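Local coordinates for protein neurotoxin (Clostridium botulinum, PDB 2QN0) that is the zinc protease light chain of a botulinum neurotoxin, which probably cleaves SNARE proteins of two kinds and so blocks transmitter release, at residues R109-P115 with A234-Y239; A301-N305 with G338-V342. All coordinates share one frame; numbering follows the deposited sequence.

Contact 1 of 2, residues R109-P115 with A234-Y239; sequences RLSTDIP and AMHNLY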
ATOM      1  N   ARG A 109      -0.315  12.332   4.028  1.00 14.60           N
ATOM      2  CA  ARG A 109      -0.416  12.504   2.585  1.00 14.60           C
ATOM      3  C   ARG A 109      -1.413  11.549   1.943  1.00 15.04           C
ATOM      4  O   ARG A 109      -2.274  11.968   1.170  1.00 13.38           O
ATOM      5  CB  ARG A 109       0.963  12.347   1.938  1.00 16.00           C
ATOM      6  CG  ARG A 109       1.959  13.385   2.434  1.00 18.60           C
ATOM      7  CD  ARG A 109       3.249  13.372   1.639  1.00 25.93           C
ATOM      8  NE  ARG A 109       4.246  14.240   2.260  1.00 28.96           N
ATOM      9  CZ  ARG A 109       5.397  14.589   1.697  1.00 29.74           C
ATOM     10  NH1 ARG A 109       5.709  14.150   0.486  1.00 30.97           N
ATOM     11  NH2 ARG A 109       6.243  15.370   2.357  1.00 31.54           N
ATOM     12  N   LEU A 110      -1.306  10.265   2.261  1.00 14.13           N
ATOM     13  CA  LEU A 110      -2.219   9.281   1.690  1.00 14.75           C
ATOM     14  C   LEU A 110      -3.681   9.488   2.089  1.00 14.08           C
ATOM     15  O   LEU A 110      -4.588   9.156   1.328  1.00 14.78           O
ATOM     16  CB  LEU A 110      -1.790   7.868   2.090  1.00 12.83           C
ATOM     17  CG  LEU A 110      -0.534   7.328   1.399  1.00 13.24           C
ATOM     18  CD1 LEU A 110      -0.175   5.966   1.981  1.00 12.70           C
ATOM     19  CD2 LEU A 110      -0.787   7.216  -0.100  1.00 13.33           C
ATOM     20  N   SER A 111      -3.908  10.039   3.275  1.00 14.97           N
ATOM     21  CA  SER A 111      -5.271  10.238   3.754  1.00 14.81           C
ATOM     22  C   SER A 111      -5.837  11.617   3.465  1.00 16.28           C
ATOM     23  O   SER A 111      -7.018  11.855   3.707  1.00 15.55           O
ATOM     24  CB  SER A 111      -5.340   9.980   5.264  1.00 14.76           C
ATOM     25  OG  SER A 111      -4.648  10.984   5.985  1.00 15.39           O
ATOM     26  N   THR A 112      -5.008  12.515   2.938  1.00 15.58           N
ATOM     27  CA  THR A 112      -5.449  13.878   2.647  1.00 15.74           C
ATOM     28  C   THR A 112      -5.444  14.246   1.166  1.00 16.32           C
ATOM     29  O   THR A 112      -6.437  14.759   0.653  1.00 15.98           O
ATOM     30  CB  THR A 112      -4.581  14.901   3.405  1.00 17.48           C
ATOM     31  OG1 THR A 112      -4.618  14.606   4.807  1.00 22.50           O
ATOM     32  CG2 THR A 112      -5.101  16.312   3.176  1.00 21.06           C
ATOM     33  N   ASP A 113      -4.331  14.010   0.475  1.00 14.92           N
ATOM     34  CA  ASP A 113      -4.276  14.342  -0.947  1.00 16.12           C
ATOM     35  C   ASP A 113      -5.096  13.342  -1.743  1.00 16.79           C
ATOM     36  O   ASP A 113      -5.199  12.176  -1.371  1.00 18.46           O
ATOM     37  CB  ASP A 113      -2.830  14.377  -1.451  1.00 16.37           C
ATOM     38  CG  ASP A 113      -2.089  15.621  -0.989  1.00 20.69           C
ATOM     39  OD1 ASP A 113      -2.747  16.668  -0.824  1.00 22.70           O
ATOM     40  OD2 ASP A 113      -0.858  15.564  -0.805  1.00 22.90           O
ATOM     41  N   ILE A 114      -5.681  13.802  -2.843  1.00 16.72           N
ATOM     42  CA  ILE A 114      -6.525  12.940  -3.655  1.00 16.02           C
ATOM     43  C   ILE A 114      -6.072  12.799  -5.105  1.00 16.54           C
ATOM     44  O   ILE A 114      -5.296  13.608  -5.612  1.00 17.57           O
ATOM     45  CB  ILE A 114      -7.973  13.476  -3.691  1.00 17.53           C
ATOM     46  CG1 ILE A 114      -8.004  14.821  -4.424  1.00 16.87           C
ATOM     47  CG2 ILE A 114      -8.500  13.663  -2.269  1.00 16.75           C
ATOM     48  CD1 ILE A 114      -9.398  15.260  -4.850  1.00 21.24           C
ATOM     49  N   PRO A 115      -6.544  11.745  -5.785  1.00 16.17           N
ATOM     50  CA  PRO A 115      -6.181  11.539  -7.187  1.00 15.36           C
ATOM     51  C   PRO A 115      -6.808  12.693  -7.957  1.00 16.46           C
ATOM     52  O   PRO A 115      -7.862  13.196  -7.561  1.00 15.26           O
ATOM     53  CB  PRO A 115      -6.878  10.228  -7.535  1.00 16.42           C
ATOM     54  CG  PRO A 115      -6.889   9.490  -6.236  1.00 17.52           C
ATOM     55  CD  PRO A 115      -7.262  10.574  -5.250  1.00 17.19           C
ATOM     56  N   ALA A 234       1.343   2.894  -2.965  1.00 13.54           N
ATOM     57  CA  ALA A 234       0.153   3.749  -2.936  1.00 12.24           C
ATOM     58  C   ALA A 234       0.532   5.214  -3.110  1.00 12.67           C
ATOM     59  O   ALA A 234      -0.206   5.982  -3.733  1.00 12.73           O
ATOM     60  CB  ALA A 234      -0.616   3.554  -1.620  1.00 12.62           C
ATOM     61  N   MET A 235       1.674   5.608  -2.552  1.00 12.56           N
ATOM     62  CA  MET A 235       2.140   6.985  -2.696  1.00 14.49           C
ATOM     63  C   MET A 235       2.435   7.268  -4.168  1.00 14.60           C
ATOM     64  O   MET A 235       2.032   8.300  -4.710  1.00 13.79           O
ATOM     65  CB  MET A 235       3.405   7.212  -1.863  1.00 15.34           C
ATOM     66  CG  MET A 235       3.150   7.381  -0.376  1.00 17.30           C
ATOM     67  SD  MET A 235       2.486   9.019   0.025  1.00 20.34           S
ATOM     68  CE  MET A 235       3.994   9.920   0.349  1.00 19.60           C
ATOM     69  N   HIS A 236       3.138   6.347  -4.818  1.00 15.07           N
ATOM     70  CA  HIS A 236       3.467   6.520  -6.229  1.00 14.14           C
ATOM     71  C   HIS A 236       2.182   6.610  -7.049  1.00 16.09           C
ATOM     72  O   HIS A 236       2.077   7.432  -7.964  1.00 14.77           O
ATOM     73  CB  HIS A 236       4.312   5.345  -6.722  1.00 14.78           C
ATOM     74  CG  HIS A 236       5.560   5.121  -5.926  1.00 16.23           C
ATOM     75  ND1 HIS A 236       6.227   3.916  -5.917  1.00 17.57           N
ATOM     76  CD2 HIS A 236       6.263   5.947  -5.116  1.00 16.16           C
ATOM     77  CE1 HIS A 236       7.286   4.009  -5.133  1.00 16.06           C
ATOM     78  NE2 HIS A 236       7.332   5.231  -4.636  1.00 16.46           N
ATOM     79  N   ASN A 237       1.204   5.771  -6.709  1.00 13.27           N
ATOM     80  CA  ASN A 237      -0.078   5.746  -7.417  1.00 13.68           C
ATOM     81  C   ASN A 237      -0.900   7.014  -7.201  1.00 14.33           C
ATOM     82  O   ASN A 237      -1.543   7.508  -8.123  1.00 15.55           O
ATOM     83  CB  ASN A 237      -0.928   4.548  -6.975  1.00 14.63           C
ATOM     84  CG  ASN A 237      -0.335   3.216  -7.387  1.00 17.40           C
ATOM     85  OD1 ASN A 237       0.401   3.128  -8.365  1.00 14.89           O
ATOM     86  ND2 ASN A 237      -0.676   2.163  -6.647  1.00 15.29           N
ATOM     87  N   LEU A 238      -0.895   7.517  -5.975  1.00 14.10           N
ATOM     88  CA  LEU A 238      -1.647   8.719  -5.645  1.00 14.19           C
ATOM     89  C   LEU A 238      -1.096   9.950  -6.360  1.00 14.34           C
ATOM     90  O   LEU A 238      -1.854  10.786  -6.847  1.00 13.78           O
ATOM     91  CB  LEU A 238      -1.618   8.956  -4.134  1.00 13.73           C
ATOM     92  CG  LEU A 238      -2.280  10.244  -3.636  1.00 15.17           C
ATOM     93  CD1 LEU A 238      -3.732  10.306  -4.121  1.00 14.88           C
ATOM     94  CD2 LEU A 238      -2.209  10.293  -2.110  1.00 15.63           C
ATOM     95  N   TYR A 239       0.229  10.055  -6.418  1.00 13.09           N
ATOM     96  CA  TYR A 239       0.869  11.201  -7.056  1.00 14.25           C
ATOM     97  C   TYR A 239       1.115  11.026  -8.552  1.00 15.42           C
ATOM     98  O   TYR A 239       1.730  11.878  -9.198  1.00 14.98           O
ATOM     99  CB  TYR A 239       2.160  11.536  -6.314  1.00 15.71           C
ATOM    100  CG  TYR A 239       1.880  12.144  -4.958  1.00 16.34           C
ATOM    101  CD1 TYR A 239       1.598  13.505  -4.830  1.00 18.64           C
ATOM    102  CD2 TYR A 239       1.823  11.348  -3.813  1.00 16.83           C
ATOM    103  CE1 TYR A 239       1.261  14.059  -3.595  1.00 17.59           C
ATOM    104  CE2 TYR A 239       1.487  11.891  -2.576  1.00 18.05           C
ATOM    105  CZ  TYR A 239       1.208  13.244  -2.474  1.00 21.02           C
ATOM    106  OH  TYR A 239       0.869  13.777  -1.253  1.00 22.85           O
TER
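Leu110 and Met235 bring the last turns of two helices together, their CA atoms 6.6 Å apart, and past the end of the first helix Pro115 passes still closer to Leu238, CA to CA 5.6 Å. Between these two points the chain leaves helical geometry at Asp113 and runs on as an extended segment beside the end of the second helix. Leu238 fills the angle so formed. Its CG stands anti to the backbone N (chi1 176°), which swings the isobutyl end toward 109-115. There CD2 lies 3.6 Å from Asp113 O and also meets Arg109 O and Leu110, while CD1 rests against the peptide joining Ile114 to Pro115 and reaches the proline ring at CD, 3.7 Å away. Leu110 lays its CG and CD2 against the thioether of Met235, CG to SD being 3.7 Å, and the same CD2 extends to the CB of Ala234.

Helix 223-238 is the zinc-binding helix of this clostridial protease: it carries the HExxH sequence whose two histidines, His229 and His233, hold the metal, and Ala234 follows directly. The C-terminal end of helix 101-112 packs against the C-terminal end of this helix, beyond the zinc ligands.

Met235, bent at chi2 and chi3, turns its CE onto CD of Arg109. That arginine crosses Tyr239 at about a right angle, its CB 3.5 Å from the phenol OH, while its guanidinium is engaged by Glu105 and Glu353. The one hydrogen bond between the segments runs from Tyr239 OH to Asp113 OD2, a short 2.5 Å. The carboxylate approaches at the ring's edge with its plane turned 88° from the ring, and OD2 accepts on its anti lone pair, the one pointing away from OD1.

Contact 2 of 2, residues A301-N305 with G338-V342; sequences AKRLN and GEVTV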
ATOM      1  N   ALA A 301      -1.297  20.884 -14.795  1.00 22.39           N
ATOM      2  CA  ALA A 301      -1.356  22.318 -14.519  1.00 24.42           C
ATOM      3  C   ALA A 301      -2.219  22.999 -15.580  1.00 25.20           C
ATOM      4  O   ALA A 301      -3.007  23.896 -15.273  1.00 24.57           O
ATOM      5  CB  ALA A 301       0.049  22.915 -14.516  1.00 25.42           C
ATOM      6  N   LYS A 302      -2.070  22.561 -16.827  1.00 25.65           N
ATOM      7  CA  LYS A 302      -2.844  23.116 -17.931  1.00 27.69           C
ATOM      8  C   LYS A 302      -4.330  22.859 -17.691  1.00 27.57           C
ATOM      9  O   LYS A 302      -5.165  23.739 -17.903  1.00 26.53           O
ATOM     10  CB  LYS A 302      -2.415  22.477 -19.255  1.00 31.71           C
ATOM     11  CG  LYS A 302      -3.268  22.884 -20.442  1.00 39.30           C
ATOM     12  CD  LYS A 302      -2.821  22.177 -21.712  1.00 45.06           C
ATOM     13  CE  LYS A 302      -3.694  22.568 -22.893  1.00 48.38           C
ATOM     14  NZ  LYS A 302      -3.660  24.038 -23.138  1.00 51.21           N
ATOM     15  N   ARG A 303      -4.658  21.647 -17.250  1.00 23.55           N
ATOM     16  CA  ARG A 303      -6.047  21.304 -16.975  1.00 22.59           C
ATOM     17  C   ARG A 303      -6.594  22.220 -15.887  1.00 22.33           C
ATOM     18  O   ARG A 303      -7.703  22.738 -16.008  1.00 23.52           O
ATOM     19  CB  ARG A 303      -6.166  19.840 -16.526  1.00 21.09           C
ATOM     20  CG  ARG A 303      -6.096  18.814 -17.655  1.00 21.61           C
ATOM     21  CD  ARG A 303      -6.082  17.393 -17.098  1.00 20.84           C
ATOM     22  NE  ARG A 303      -6.045  16.366 -18.138  1.00 21.02           N
ATOM     23  CZ  ARG A 303      -7.119  15.830 -18.711  1.00 20.90           C
ATOM     24  NH1 ARG A 303      -8.337  16.217 -18.353  1.00 21.39           N
ATOM     25  NH2 ARG A 303      -6.975  14.891 -19.637  1.00 21.90           N
ATOM     26  N   LEU A 304      -5.811  22.430 -14.832  1.00 21.25           N
ATOM     27  CA  LEU A 304      -6.249  23.277 -13.728  1.00 23.03           C
ATOM     28  C   LEU A 304      -6.547  24.710 -14.160  1.00 24.94           C
ATOM     29  O   LEU A 304      -7.276  25.431 -13.477  1.00 24.53           O
ATOM     30  CB  LEU A 304      -5.210  23.269 -12.605  1.00 21.52           C
ATOM     31  CG  LEU A 304      -5.067  21.931 -11.863  1.00 21.06           C
ATOM     32  CD1 LEU A 304      -3.964  22.032 -10.825  1.00 20.36           C
ATOM     33  CD2 LEU A 304      -6.403  21.560 -11.201  1.00 19.98           C
ATOM     34  N   ASN A 305      -5.988  25.124 -15.292  1.00 25.20           N
ATOM     35  CA  ASN A 305      -6.235  26.470 -15.798  1.00 25.87           C
ATOM     36  C   ASN A 305      -7.416  26.459 -16.763  1.00 26.81           C
ATOM     37  O   ASN A 305      -7.794  27.503 -17.294  1.00 28.24           O
ATOM     38  CB  ASN A 305      -5.013  27.014 -16.551  1.00 25.50           C
ATOM     39  CG  ASN A 305      -3.834  27.286 -15.646  1.00 24.41           C
ATOM     40  OD1 ASN A 305      -3.978  27.866 -14.570  1.00 27.33           O
ATOM     41  ND2 ASN A 305      -2.649  26.882 -16.091  1.00 25.67           N
ATOM     42  N   GLY A 338      -2.919  34.443 -11.768  1.00 43.43           N
ATOM     43  CA  GLY A 338      -3.828  33.379 -11.385  1.00 40.70           C
ATOM     44  C   GLY A 338      -3.563  32.087 -12.137  1.00 38.89           C
ATOM     45  O   GLY A 338      -4.160  31.052 -11.839  1.00 37.84           O
ATOM     46  N   GLU A 339      -2.668  32.142 -13.118  1.00 36.89           N
ATOM     47  CA  GLU A 339      -2.338  30.955 -13.896  1.00 35.31           C
ATOM     48  C   GLU A 339      -1.507  29.985 -13.063  1.00 32.12           C
ATOM     49  O   GLU A 339      -0.610  30.393 -12.325  1.00 31.04           O
ATOM     50  CB  GLU A 339      -1.560  31.333 -15.157  1.00 38.96           C
ATOM     51  CG  GLU A 339      -1.196  30.135 -16.023  1.00 44.47           C
ATOM     52  CD  GLU A 339      -0.416  30.519 -17.261  1.00 48.61           C
ATOM     53  OE1 GLU A 339       0.642  31.167 -17.119  1.00 50.60           O
ATOM     54  OE2 GLU A 339      -0.856  30.168 -18.376  1.00 50.23           O
ATOM     55  N   VAL A 340      -1.815  28.699 -13.188  1.00 28.67           N
ATOM     56  CA  VAL A 340      -1.101  27.664 -12.454  1.00 26.21           C
ATOM     57  C   VAL A 340       0.098  27.186 -13.265  1.00 24.72           C
ATOM     58  O   VAL A 340      -0.052  26.758 -14.409  1.00 25.79           O
ATOM     59  CB  VAL A 340      -2.015  26.452 -12.173  1.00 24.81           C
ATOM     60  CG1 VAL A 340      -1.250  25.394 -11.385  1.00 23.74           C
ATOM     61  CG2 VAL A 340      -3.251  26.900 -11.398  1.00 24.68           C
ATOM     62  N   THR A 341       1.284  27.254 -12.668  1.00 25.41           N
ATOM     63  CA  THR A 341       2.496  26.814 -13.349  1.00 26.76           C
ATOM     64  C   THR A 341       3.283  25.814 -12.510  1.00 26.82           C
ATOM     65  O   THR A 341       3.143  25.760 -11.286  1.00 24.41           O
ATOM     66  CB  THR A 341       3.421  28.003 -13.671  1.00 26.24           C
ATOM     67  OG1 THR A 341       3.805  28.654 -12.455  1.00 27.71           O
ATOM     68  CG2 THR A 341       2.705  29.004 -14.572  1.00 28.81           C
ATOM     69  N   VAL A 342       4.115  25.026 -13.181  1.00 27.39           N
ATOM     70  CA  VAL A 342       4.939  24.034 -12.509  1.00 28.37           C
ATOM     71  C   VAL A 342       6.329  24.601 -12.241  1.00 30.22           C
ATOM     72  O   VAL A 342       6.997  25.092 -13.151  1.00 31.44           O
ATOM     73  CB  VAL A 342       5.098  22.757 -13.365  1.00 27.83           C
ATOM     74  CG1 VAL A 342       5.891  21.713 -12.594  1.00 29.20           C
ATOM     75  CG2 VAL A 342       3.732  22.211 -13.754  1.00 29.03           C
TER
HETATM   76  O   HOH W   1      -5.790  29.349 -13.276  1.00 30.65           O
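At the C-terminal end of helix 283-304, an asparagine side chain takes hold of the backbone of a short strand, 340-341, which pairs antiparallel with 333-334 in a small hairpin. Asn305, at the end of the helix, uses both ends of its amide on a single residue. Its OD1 accepts from Val340 N at 2.7 Å, nearly straight at 168° and on a lone pair in the carbonyl plane; its ND2 donates to Val340 O at 3.1 Å, with that oxygen close to the amide plane. Two bonds to the N-H and C=O of one residue fix the rotation of the amide, so which end is oxygen and which nitrogen is settled by the strand.

OD1 has a second donor: a water that also gives a hydrogen bond to Gly338 O, 2.8 Å from the water oxygen, tying the turn before the strand to the same amide. The Glu339 side chain crosses that of Asn305 at about a right angle, its CG 3.6 Å from Asn305 ND2.

The rest of the contact is mostly apolar. Val340, with CG1 anti to its backbone N (chi1 -179°), sends CG2 back toward Asn305 OD1 and Leu304 CB, and CG1 toward Ala301. CB of Ala301 is near both Val340 O and CG2 of Val342, 3.8 Å from each. Phe332 touches Leu304, Val340 and Val342, and Ile327 of helix 319-330 touches Leu304 and Val340; both extend the apolar packing.

An asparagine amide paired with both the N-H and the C=O of one extended residue mimics the pairing of a neighbouring strand, and here it fastens a beta-hairpin to a helix end.

Both contacts sit at C-terminal helix ends within the same zinc protease fold, but the centre of contact 1 lies about 10 Å from the centre of the chain, that of contact 2 about 30 Å. Their centres are 20 Å apart and their nearest atoms about 9 Å, so they do not touch. Helices 283-304 and 319-330 serve both. The first carries Asn305 at its C-terminal end and also supplies Tyr297, whose OH hydrogen-bonds to Tyr239 O; the second offers Lys329 to Ile114 O and Leu238 O, and Ile327 to Val340. Contact 1 is the one near the metal, with the Ala234 side chain about 10 Å from the zinc ion.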